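Local coordinates for protein CbbY (Rhodobacter sphaeroides, PDB 4UAS) that removes phosphate from xylulose-1,5-bisphosphate, a potent inhibitor of Rubisco, as a magnesium-dependent, highly selective phosphatase of the haloacid dehalogenase superfamily, at residues N121-C126 with P133-F138; A112-T117 with R158-E163; E103-R106 with R110-V113. All coordinates share one frame; numbering follows the deposited sequence. Where two conformers were deposited one is given.

Contact 1: residues N121-C126 with P133-F138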
ATOM      1  N   ASN A 121       7.047   7.182   2.696  1.00 10.09           N
ATOM      2  CA  ASN A 121       5.737   6.947   3.255  1.00  9.85           C
ATOM      3  C   ASN A 121       5.660   5.703   4.132  1.00  9.37           C
ATOM      4  O   ASN A 121       5.024   5.691   5.154  1.00  9.86           O
ATOM      5  CB  ASN A 121       4.698   6.843   2.133  1.00 10.66           C
ATOM      6  CG  ASN A 121       4.564   8.114   1.299  1.00 10.02           C
ATOM      7  OD1 ASN A 121       4.906   9.196   1.698  1.00 13.39           O
ATOM      8  ND2 ASN A 121       4.037   7.947   0.131  1.00 10.39           N
ATOM      9  N   VAL A 122       6.370   4.644   3.712  1.00  9.87           N
ATOM     10  CA  VAL A 122       6.460   3.443   4.513  1.00  9.43           C
ATOM     11  C   VAL A 122       7.106   3.772   5.868  1.00  9.76           C
ATOM     12  O   VAL A 122       6.703   3.311   6.912  1.00 10.20           O
ATOM     13  CB  VAL A 122       7.229   2.358   3.761  1.00 10.46           C
ATOM     14  CG1 VAL A 122       7.397   1.090   4.603  1.00 10.98           C
ATOM     15  CG2 VAL A 122       6.600   2.000   2.448  1.00 11.11           C
ATOM     16  N   GLU A 123       8.249   4.490   5.774  1.00  9.99           N
ATOM     17  CA  GLU A 123       8.976   4.844   6.985  1.00 11.19           C
ATOM     18  C   GLU A 123       8.125   5.680   7.921  1.00  9.21           C
ATOM     19  O   GLU A 123       8.089   5.433   9.113  1.00 11.34           O
ATOM     20  CB  GLU A 123      10.272   5.598   6.638  1.00 12.38           C
ATOM     21  CG  GLU A 123      11.325   4.699   6.020  1.00 13.63           C
ATOM     22  CD  GLU A 123      11.909   3.760   7.028  1.00 15.98           C
ATOM     23  OE1 GLU A 123      11.638   3.816   8.297  1.00 17.04           O
ATOM     24  OE2 GLU A 123      12.733   2.928   6.599  1.00 20.83           O
ATOM     25  N   ALA A 124       7.395   6.639   7.367  1.00 10.32           N
ATOM     26  CA  ALA A 124       6.547   7.499   8.208  1.00  9.82           C
ATOM     27  C   ALA A 124       5.454   6.683   8.889  1.00  9.45           C
ATOM     28  O   ALA A 124       5.162   6.856  10.073  1.00  9.83           O
ATOM     29  CB  ALA A 124       5.979   8.620   7.329  1.00 11.84           C
ATOM     30  N   LEU A 125       4.820   5.761   8.151  1.00 10.01           N
ATOM     31  CA  LEU A 125       3.828   4.909   8.733  1.00 10.13           C
ATOM     32  C   LEU A 125       4.347   4.015   9.834  1.00 10.18           C
ATOM     33  O   LEU A 125       3.739   3.881  10.877  1.00 11.33           O
ATOM     34  CB  LEU A 125       3.135   4.087   7.628  1.00 10.80           C
ATOM     35  CG  LEU A 125       2.029   3.148   8.125  1.00 10.88           C
ATOM     36  CD1 LEU A 125       1.097   2.812   6.930  1.00 16.88           C
ATOM     37  CD2 LEU A 125       2.570   1.765   8.490  1.00 18.54           C
ATOM     38  N   CYS A 126       5.509   3.435   9.641  1.00  9.81           N
ATOM     39  CA  CYS A 126       6.076   2.587  10.663  1.00 10.07           C
ATOM     40  C   CYS A 126       6.479   3.361  11.913  1.00 11.01           C
ATOM     41  O   CYS A 126       6.161   2.921  13.025  1.00 12.47           O
ATOM     42  CB  CYS A 126       7.249   1.781  10.125  1.00 11.98           C
ATOM     43  SG  CYS A 126       6.778   0.536   8.938  1.00 12.44           S
ATOM     44  N   PRO A 133      11.533   2.327  13.184  1.00 18.65           N
ATOM     45  CA  PRO A 133      11.857   2.397  11.748  1.00 17.83           C
ATOM     46  C   PRO A 133      11.377   1.148  11.010  1.00 15.65           C
ATOM     47  O   PRO A 133      11.257   0.086  11.659  1.00 15.22           O
ATOM     48  CB  PRO A 133      13.401   2.443  11.732  1.00 22.24           C
ATOM     49  CG  PRO A 133      13.811   2.006  13.082  1.00 29.56           C
ATOM     50  CD  PRO A 133      12.715   2.192  14.042  1.00 21.33           C
ATOM     51  N   ALA A 134      11.050   1.292   9.754  1.00 14.63           N
ATOM     52  CA  ALA A 134      10.444   0.192   9.036  1.00 13.86           C
ATOM     53  C   ALA A 134      11.263  -1.069   9.055  1.00 13.20           C
ATOM     54  O   ALA A 134      10.722  -2.199   9.059  1.00 13.73           O
ATOM     55  CB  ALA A 134      10.165   0.646   7.627  1.00 14.04           C
ATOM     56  N   ARG A 135      12.597  -0.906   9.016  1.00 14.36           N
ATOM     57  CA  ARG A 135      13.498  -2.029   8.884  1.00 17.50           C
ATOM     58  C   ARG A 135      13.608  -2.822  10.195  1.00 18.36           C
ATOM     59  O   ARG A 135      14.155  -3.921  10.177  1.00 23.06           O
ATOM     60  CB  ARG A 135      14.856  -1.535   8.290  1.00 19.90           C
ATOM     61  CG  ARG A 135      14.624  -1.048   6.835  1.00 20.63           C
ATOM     62  CD  ARG A 135      15.837  -0.405   6.101  1.00 23.22           C
ATOM     63  NE  ARG A 135      15.395   0.289   4.899  1.00 23.18           N
ATOM     64  CZ  ARG A 135      15.112  -0.270   3.714  1.00 20.80           C
ATOM     65  NH1 ARG A 135      15.359  -1.590   3.504  1.00 20.28           N
ATOM     66  NH2 ARG A 135      14.599   0.466   2.725  1.00 23.07           N
ATOM     67  N   GLU A 136      13.069  -2.307  11.312  1.00 18.14           N
ATOM     68  CA  GLU A 136      12.909  -3.123  12.474  1.00 17.68           C
ATOM     69  C   GLU A 136      11.652  -3.971  12.562  1.00 20.83           C
ATOM     70  O   GLU A 136      11.502  -4.794  13.470  1.00 25.97           O
ATOM     71  CB  GLU A 136      12.965  -2.206  13.741  1.00 21.90           C
ATOM     72  CG  GLU A 136      14.349  -1.640  14.001  1.00 27.47           C
ATOM     73  CD  GLU A 136      14.438  -0.785  15.263  1.00 27.94           C
ATOM     74  OE1 GLU A 136      13.584  -0.948  16.172  1.00 31.11           O
ATOM     75  OE2 GLU A 136      15.415  -0.029  15.286  1.00 43.61           O
ATOM     76  N   ILE A 137      10.695  -3.680  11.674  1.00 16.40           N
ATOM     77  CA  ILE A 137       9.448  -4.443  11.573  1.00 15.71           C
ATOM     78  C   ILE A 137       9.529  -5.453  10.451  1.00 13.97           C
ATOM     79  O   ILE A 137       9.196  -6.605  10.656  1.00 16.47           O
ATOM     80  CB  ILE A 137       8.228  -3.520  11.396  1.00 15.69           C
ATOM     81  CG1 ILE A 137       8.167  -2.474  12.522  1.00 18.49           C
ATOM     82  CG2 ILE A 137       6.897  -4.294  11.337  1.00 17.36           C
ATOM     83  CD1 ILE A 137       7.984  -3.065  13.885  1.00 24.73           C
ATOM     84  N   PHE A 138       9.972  -4.982   9.260  1.00 12.49           N
ATOM     85  CA  PHE A 138       9.955  -5.805   8.038  1.00 11.57           C
ATOM     86  C   PHE A 138      11.389  -6.187   7.677  1.00 12.07           C
ATOM     87  O   PHE A 138      12.292  -5.334   7.609  1.00 14.61           O
ATOM     88  CB  PHE A 138       9.282  -5.029   6.933  1.00 11.61           C
ATOM     89  CG  PHE A 138       7.845  -4.702   7.276  1.00 10.63           C
ATOM     90  CD1 PHE A 138       6.853  -5.682   7.179  1.00 11.13           C
ATOM     91  CD2 PHE A 138       7.470  -3.444   7.679  1.00 10.70           C
ATOM     92  CE1 PHE A 138       5.542  -5.384   7.546  1.00 10.65           C
ATOM     93  CE2 PHE A 138       6.172  -3.143   8.049  1.00 11.25           C
ATOM     94  CZ  PHE A 138       5.190  -4.110   7.974  1.00 11.54           C
TER
HETATM   95  O   HOH W   1      14.139   1.674   8.348  1.00 20.57           O
HETATM   96  O   HOH W   2      14.182   2.906   4.316  1.00 21.33           O
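In the helix-to-strand connection that leads from helix 119-129 to strand 140-142, Glu123 reaches from the helix to the backbone of Ala134. Its chain is bent at chi2 (-71°), which swings the carboxylate across to the loop. There the N-H of Ala134 points almost straight at OE1 (176°, with Ala134 N 3.0 Å from Glu123 OE1), though it arrives from above the carboxylate plane, 40° out of it. The second oxygen works through water: Glu123 OE2 accepts from water 1 at 2.6 Å, which in turn accepts from Arg135 N, and from water 2 at 2.7 Å. Water 2 sits at the edge of the Arg135 guanidinium, in its plane, and accepts a hydrogen bond from Arg135 NE at 2.9 Å, so it bridges the opposite charges. On the side toward the sheet the contact is apolar. Cys126 SG rests 3.6 Å from Ala134 CB and meets the Phe138 ring at its edge, 3.8 Å from CE2, a sulfur-aromatic contact; Val122 CG1 closes on the same Ala134 methyl. Phe138 lies against Leu111 and Val113 of strand 110-114. Helix 119-129 thus makes the beta-alpha-beta crossover between adjacent parallel strands 110-114 and 140-142 of the Rossmann-like HAD core.

Contact 2: residues A112-T117 with R158-E163. With PO4 (phosphate ion), chain C.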
ATOM      1  N   ALA A 112       7.654  -9.017   4.819  1.00  9.30           N
ATOM      2  CA  ALA A 112       7.979  -8.056   3.789  1.00  8.97           C
ATOM      3  C   ALA A 112       6.848  -7.037   3.635  1.00  7.77           C
ATOM      4  O   ALA A 112       5.657  -7.394   3.827  1.00  9.54           O
ATOM      5  CB  ALA A 112       8.271  -8.707   2.449  1.00 10.91           C
ATOM      6  N   VAL A 113       7.180  -5.869   3.170  1.00  8.35           N
ATOM      7  CA  VAL A 113       6.264  -4.942   2.526  1.00  8.79           C
ATOM      8  C   VAL A 113       6.456  -5.055   1.019  1.00  7.94           C
ATOM      9  O   VAL A 113       7.571  -5.148   0.543  1.00  8.70           O
ATOM     10  CB  VAL A 113       6.560  -3.487   2.979  1.00 11.41           C
ATOM     11  CG1 VAL A 113       6.185  -2.433   2.002  1.00 12.38           C
ATOM     12  CG2 VAL A 113       5.876  -3.308   4.341  1.00 13.52           C
ATOM     13  N   ALA A 114       5.331  -5.042   0.297  1.00  7.88           N
ATOM     14  CA  ALA A 114       5.311  -5.013  -1.152  1.00  7.85           C
ATOM     15  C   ALA A 114       4.274  -3.963  -1.552  1.00  7.60           C
ATOM     16  O   ALA A 114       3.070  -4.234  -1.421  1.00  8.22           O
ATOM     17  CB  ALA A 114       4.990  -6.369  -1.732  1.00  9.39           C
ATOM     18  N   THR A 115       4.723  -2.770  -1.949  1.00  7.03           N
ATOM     19  CA  THR A 115       3.882  -1.602  -2.085  1.00  7.30           C
ATOM     20  C   THR A 115       4.238  -0.783  -3.290  1.00  7.62           C
ATOM     21  O   THR A 115       5.393  -0.720  -3.691  1.00  8.04           O
ATOM     22  CB  THR A 115       3.980  -0.727  -0.777  1.00  8.28           C
ATOM     23  OG1 THR A 115       3.089   0.388  -0.895  1.00  8.59           O
ATOM     24  CG2 THR A 115       5.320  -0.272  -0.541  1.00  9.37           C
ATOM     25  N   THR A 116       3.240  -0.071  -3.792  1.00  7.72           N
ATOM     26  CA  THR A 116       3.399   0.964  -4.792  1.00  8.49           C
ATOM     27  C   THR A 116       3.714   2.311  -4.226  1.00  8.46           C
ATOM     28  O   THR A 116       4.084   3.214  -5.029  1.00 10.84           O
ATOM     29  CB  THR A 116       2.139   1.096  -5.682  1.00  9.26           C
ATOM     30  OG1 THR A 116       1.056   1.638  -4.927  1.00  9.99           O
ATOM     31  CG2 THR A 116       1.736  -0.249  -6.288  1.00 10.08           C
ATOM     32  N   THR A 117       3.631   2.496  -2.923  1.00  9.17           N
ATOM     33  CA  THR A 117       3.890   3.798  -2.325  1.00  9.48           C
ATOM     34  C   THR A 117       5.347   4.053  -2.220  1.00 11.69           C
ATOM     35  O   THR A 117       6.174   3.154  -2.228  1.00 11.24           O
ATOM     36  CB  THR A 117       3.211   3.916  -0.956  1.00  9.95           C
ATOM     37  OG1 THR A 117       2.910   5.302  -0.702  1.00 11.43           O
ATOM     38  CG2 THR A 117       3.988   3.319   0.214  1.00 10.72           C
ATOM     39  N   ARG A 158       7.485 -10.137  -6.922  1.00  7.81           N
ATOM     40  CA  ARG A 158       8.647 -10.936  -7.350  1.00  7.90           C
ATOM     41  C   ARG A 158       9.938 -10.425  -6.754  1.00  7.52           C
ATOM     42  O   ARG A 158      10.786 -11.235  -6.337  1.00  9.01           O
ATOM     43  CB  ARG A 158       8.711 -10.963  -8.866  1.00  8.57           C
ATOM     44  CG  ARG A 158       7.531 -11.686  -9.504  1.00  9.57           C
ATOM     45  CD  ARG A 158       7.517 -11.615 -11.012  1.00 12.38           C
ATOM     46  NE  ARG A 158       6.406 -12.372 -11.555  1.00 13.96           N
ATOM     47  CZ  ARG A 158       5.658 -12.034 -12.574  1.00 12.52           C
ATOM     48  NH1 ARG A 158       5.820 -10.877 -13.235  1.00 14.95           N
ATOM     49  NH2 ARG A 158       4.713 -12.876 -12.929  1.00 14.37           N
ATOM     50  N   LEU A 159      10.093  -9.117  -6.676  1.00  7.84           N
ATOM     51  CA  LEU A 159      11.283  -8.524  -6.031  1.00  8.39           C
ATOM     52  C   LEU A 159      11.330  -8.942  -4.573  1.00  8.14           C
ATOM     53  O   LEU A 159      12.346  -9.422  -4.068  1.00  9.65           O
ATOM     54  CB  LEU A 159      11.227  -7.004  -6.196  1.00  8.98           C
ATOM     55  CG  LEU A 159      12.199  -6.217  -5.330  1.00 11.07           C
ATOM     56  CD1 LEU A 159      13.617  -6.601  -5.508  1.00 13.53           C
ATOM     57  CD2 LEU A 159      11.936  -4.733  -5.439  1.00 12.16           C
ATOM     58  N   ALA A 160      10.216  -8.744  -3.838  1.00  8.33           N
ATOM     59  CA  ALA A 160      10.181  -9.059  -2.440  1.00  9.09           C
ATOM     60  C   ALA A 160      10.506 -10.520  -2.201  1.00  9.11           C
ATOM     61  O   ALA A 160      11.238 -10.859  -1.246  1.00 10.19           O
ATOM     62  CB  ALA A 160       8.810  -8.709  -1.879  1.00  9.62           C
ATOM     63  N   LEU A 161       9.912 -11.391  -2.984  1.00  8.84           N
ATOM     64  CA  LEU A 161      10.166 -12.841  -2.821  1.00  9.04           C
ATOM     65  C   LEU A 161      11.623 -13.204  -3.098  1.00 10.50           C
ATOM     66  O   LEU A 161      12.186 -14.088  -2.414  1.00 11.55           O
ATOM     67  CB  LEU A 161       9.271 -13.637  -3.710  1.00  9.50           C
ATOM     68  CG  LEU A 161       7.806 -13.710  -3.282  1.00 10.28           C
ATOM     69  CD1 LEU A 161       6.958 -14.235  -4.435  1.00 12.12           C
ATOM     70  CD2 LEU A 161       7.662 -14.575  -2.066  1.00 11.20           C
ATOM     71  N   ARG A 162      12.263 -12.596  -4.086  1.00 10.07           N
ATOM     72  CA  ARG A 162      13.662 -12.838  -4.354  1.00 10.63           C
ATOM     73  C   ARG A 162      14.497 -12.434  -3.149  1.00 11.03           C
ATOM     74  O   ARG A 162      15.437 -13.130  -2.730  1.00 13.12           O
ATOM     75  CB  ARG A 162      14.122 -12.171  -5.646  1.00 12.60           C
ATOM     76  CG  ARG A 162      15.576 -12.607  -5.970  1.00 12.92           C
ATOM     77  CD  ARG A 162      16.127 -12.164  -7.257  1.00 19.91           C
ATOM     78  NE  ARG A 162      15.932 -10.857  -7.363  1.00 17.35           N
ATOM     79  CZ  ARG A 162      14.972 -10.154  -8.092  1.00 17.01           C
ATOM     80  NH1 ARG A 162      14.115 -10.548  -9.028  1.00 20.50           N
ATOM     81  NH2 ARG A 162      14.991  -8.939  -7.851  1.00 13.23           N
ATOM     82  N   GLU A 163      14.223 -11.269  -2.585  1.00 10.74           N
ATOM     83  CA  GLU A 163      14.964 -10.784  -1.426  1.00 11.20           C
ATOM     84  C   GLU A 163      14.715 -11.628  -0.198  1.00 12.11           C
ATOM     85  O   GLU A 163      15.638 -11.864   0.571  1.00 16.18           O
ATOM     86  CB  GLU A 163      14.658  -9.315  -1.149  1.00 12.10           C
ATOM     87  CG  GLU A 163      15.198  -8.414  -2.226  1.00 14.90           C
ATOM     88  CD  GLU A 163      15.275  -6.962  -1.932  1.00 21.98           C
ATOM     89  OE1 GLU A 163      16.383  -6.529  -1.576  1.00 30.04           O
ATOM     90  OE2 GLU A 163      14.268  -6.314  -2.062  1.00 35.24           O
TER
HETATM   91  P   PO4 C 301      -0.204   0.099  -1.921  1.00 11.51           P
HETATM   92  O1  PO4 C 301       0.442  -0.690  -3.132  1.00 11.78           O
HETATM   93  O2  PO4 C 301      -0.233   1.629  -2.334  1.00 16.35           O
HETATM   94  O3  PO4 C 301       0.531   0.033  -0.593  1.00  9.94           O
HETATM   95  O4  PO4 C 301      -1.707  -0.301  -1.729  1.00 10.75           O
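The phosphate pocket of the HAD core lies past the end of strand 110-114, and the strand's flank is packed on helix 155-164 by three alanines. Ala160 CB stands between the methyls of two alternate strand residues, 4.4 Å from Ala112 CB and 4.5 Å from Ala114 CB. With side chains this small the axes of strand 112-114 and helix 158-163 approach to 8.6 Å, running nearly antiparallel at 161°. No hydrogen bond crosses, and Val113, between them, points away from the helix. Past the strand, Thr115, Thr116 and Thr117 bind substrate. Thr115 occupies the place of the Thr or Ser of HAD motif II: OG1, anti to the backbone N (chi1 -177°), donates to phosphate O3 at 2.6 Å while accepting from Thr117 N at 3.0 Å, an ST turn. A valine in its place would probably leave phosphate O3 short of a donor and the N-H of Thr117 without its acceptor, setting the turn free to shift. Thr116 N adds a nearly straight bond to phosphate O1 at 2.9 Å, and its hydroxyl faces the same ion, near both O1 and O2. Lys151 NZ and the backbone N atoms of Val9 and Asp10 also bind the phosphate.

Contact 3: residues E103-R106 with R110-V113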
ATOM      1  N   GLU A 103       2.553 -12.292  16.319  1.00 16.28           N
ATOM      2  CA  GLU A 103       2.514 -13.728  16.262  1.00 15.56           C
ATOM      3  C   GLU A 103       3.549 -14.272  15.267  1.00 15.30           C
ATOM      4  O   GLU A 103       4.217 -15.271  15.542  1.00 17.16           O
ATOM      5  CB  GLU A 103       1.152 -14.216  15.876  1.00 17.32           C
ATOM      6  CG  GLU A 103       0.951 -15.681  16.111  1.00 21.60           C
ATOM      7  CD  GLU A 103      -0.409 -16.195  15.650  1.00 27.83           C
ATOM      8  OE1 GLU A 103      -1.232 -15.360  15.232  1.00 34.01           O
ATOM      9  OE2 GLU A 103      -0.647 -17.430  15.691  1.00 32.14           O
ATOM     10  N   ALA A 104       3.651 -13.634  14.112  1.00 14.20           N
ATOM     11  CA  ALA A 104       4.610 -14.024  13.108  1.00 15.14           C
ATOM     12  C   ALA A 104       6.042 -13.920  13.621  1.00 16.85           C
ATOM     13  O   ALA A 104       6.851 -14.837  13.438  1.00 16.71           O
ATOM     14  CB  ALA A 104       4.416 -13.210  11.863  1.00 13.37           C
ATOM     15  N   LYS A 105       6.344 -12.851  14.315  1.00 16.06           N
ATOM     16  CA  LYS A 105       7.673 -12.685  14.847  1.00 19.35           C
ATOM     17  C   LYS A 105       7.970 -13.751  15.907  1.00 18.14           C
ATOM     18  O   LYS A 105       9.062 -14.344  15.928  1.00 19.97           O
ATOM     19  CB  LYS A 105       7.828 -11.311  15.422  1.00 19.59           C
ATOM     20  CG  LYS A 105       8.008 -10.276  14.338  1.00 21.48           C
ATOM     21  CD  LYS A 105       8.109  -8.843  14.829  1.00 21.98           C
ATOM     22  CE  LYS A 105       8.329  -7.814  13.711  1.00 22.28           C
ATOM     23  NZ  LYS A 105       9.693  -7.944  13.160  1.00 28.39           N
ATOM     24  N   ARG A 106       6.996 -14.085  16.726  1.00 18.62           N
ATOM     25  CA  ARG A 106       7.217 -15.182  17.703  1.00 20.52           C
ATOM     26  C   ARG A 106       7.490 -16.531  17.021  1.00 21.62           C
ATOM     27  O   ARG A 106       8.279 -17.355  17.575  1.00 23.39           O
ATOM     28  CB  ARG A 106       6.018 -15.372  18.624  1.00 21.30           C
ATOM     29  CG  ARG A 106       5.806 -14.220  19.604  1.00 24.40           C
ATOM     30  CD  ARG A 106       4.793 -14.635  20.690  1.00 27.80           C
ATOM     31  NE  ARG A 106       3.406 -14.720  20.200  1.00 30.38           N
ATOM     32  CZ  ARG A 106       2.555 -13.688  20.024  1.00 31.27           C
ATOM     33  NH1 ARG A 106       2.906 -12.456  20.311  1.00 35.20           N
ATOM     34  NH2 ARG A 106       1.337 -13.911  19.584  1.00 34.34           N
ATOM     35  N   ARG A 110       9.380 -14.636   8.391  0.50 15.79           N
ATOM     36  CA  ARG A 110       9.933 -13.391   7.865  0.50 14.98           C
ATOM     37  C   ARG A 110       8.806 -12.577   7.205  0.50 12.59           C
ATOM     38  O   ARG A 110       7.876 -13.091   6.615  0.50 13.81           O
ATOM     39  CB  ARG A 110      11.052 -13.689   6.873  0.50 16.52           C
ATOM     40  CG  ARG A 110      12.209 -14.419   7.528  0.50 22.33           C
ATOM     41  CD  ARG A 110      13.404 -14.558   6.583  0.50 30.39           C
ATOM     42  NE  ARG A 110      14.176 -13.296   6.528  0.50 28.57           N
ATOM     43  CZ  ARG A 110      14.673 -12.756   5.399  0.50 33.14           C
ATOM     44  NH1 ARG A 110      14.508 -13.371   4.255  0.50 32.66           N
ATOM     45  NH2 ARG A 110      15.375 -11.631   5.389  0.50 31.11           N
ATOM     46  N   LEU A 111       8.971 -11.271   7.257  1.00 12.95           N
ATOM     47  CA  LEU A 111       7.951 -10.288   6.857  1.00 10.72           C
ATOM     48  C   LEU A 111       8.501  -9.333   5.802  1.00 10.59           C
ATOM     49  O   LEU A 111       9.611  -8.831   5.915  1.00 11.75           O
ATOM     50  CB  LEU A 111       7.517  -9.481   8.095  1.00 12.87           C
ATOM     51  CG  LEU A 111       6.996 -10.295   9.256  1.00 12.89           C
ATOM     52  CD1 LEU A 111       6.605  -9.384  10.413  1.00 16.05           C
ATOM     53  CD2 LEU A 111       5.868 -11.207   8.943  1.00 14.39           C
ATOM     54  N   ALA A 112       7.654  -9.017   4.819  1.00  9.30           N
ATOM     55  CA  ALA A 112       7.979  -8.056   3.789  1.00  8.97           C
ATOM     56  C   ALA A 112       6.848  -7.037   3.635  1.00  7.77           C
ATOM     57  O   ALA A 112       5.657  -7.394   3.827  1.00  9.54           O
ATOM     58  CB  ALA A 112       8.271  -8.707   2.449  1.00 10.91           C
ATOM     59  N   VAL A 113       7.180  -5.869   3.170  1.00  8.35           N
ATOM     60  CA  VAL A 113       6.264  -4.942   2.526  1.00  8.79           C
ATOM     61  C   VAL A 113       6.456  -5.055   1.019  1.00  7.94           C
ATOM     62  O   VAL A 113       7.571  -5.148   0.543  1.00  8.70           O
ATOM     63  CB  VAL A 113       6.560  -3.487   2.979  1.00 11.41           C
ATOM     64  CG1 VAL A 113       6.185  -2.433   2.002  1.00 12.38           C
ATOM     65  CG2 VAL A 113       5.876  -3.308   4.341  1.00 13.52           C
TER
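Leu111, the second residue of strand 110-114, sends its two methyls to two neighbouring residues of helix 97-107. CD2 meets Ala104 CB at 3.8 Å, methyl against methyl, with Ala104 pointing toward the strand. CD1 meets the side chain of Lys105, whose CE lies 4.0 Å away; the two side chains cross at about a right angle, so the lysine passes over the end of the leucine rather than running along it. The torsions of Leu111 explain this division of work: CG stands anti to the carbonyl carbon (chi1 -56°), and with chi2 at 180° CD1 prolongs the line from CA while CD2 branches off to the alanine. Lys105 is extended through CD and CE and bends only at its last bond (chi4 -71°), which brings NZ round to the carbonyl oxygen of Ile137 while CE stays on CD1. The backbones themselves stay apart, the nearest CA atoms being those of Lys105 and Arg110, 7.4 Å from each other.

The second shell fixes both partners. Lys105 NZ is hydrogen-bonded to Ile137 O, in the loop before strand 140-142, while Ile5 packs against both Ala104 and Leu111, and Phe7 also touches the leucine. Leu111 is held through its backbone too, by bonds to Asp139 and Val140. Arg110 points away from the helix, and the side chain of Ala112 touches Leu164 of helix 155-164, so alternate residues of the strand serve layers on opposite faces of the sheet.

Across the helix-strand joint there is no hydrogen bond: it rests on aliphatic carbon alone. The lysine contributes its methylenes to that apolar patch and spends its charge on a carbonyl outside it, which probably keeps CE settled over the leucine.

Overall arrangement
Strand 110-114 ties the set together: contact 3 uses its start, contact 2 its later part, and Phe138 of contact 1 packs on Val113 and Ala112. Contacts 2 and 3 are largely buried and join the strand to helices on opposite sides of the sheet, without a hydrogen bond across either; alanine methyls allow the close approach in one, while a leucine does the filling in the other. Contact 1 is mixed, apolar toward the sheet and water-bridged on its more exposed side, at Glu123 and Arg135. Lys105 links contact 3 to contact 1 through the carbonyl of Ile137. Toward the active site, Val122 of contact 1 packs against Thr115 and Thr117 of contact 2, beside the phosphate pocket.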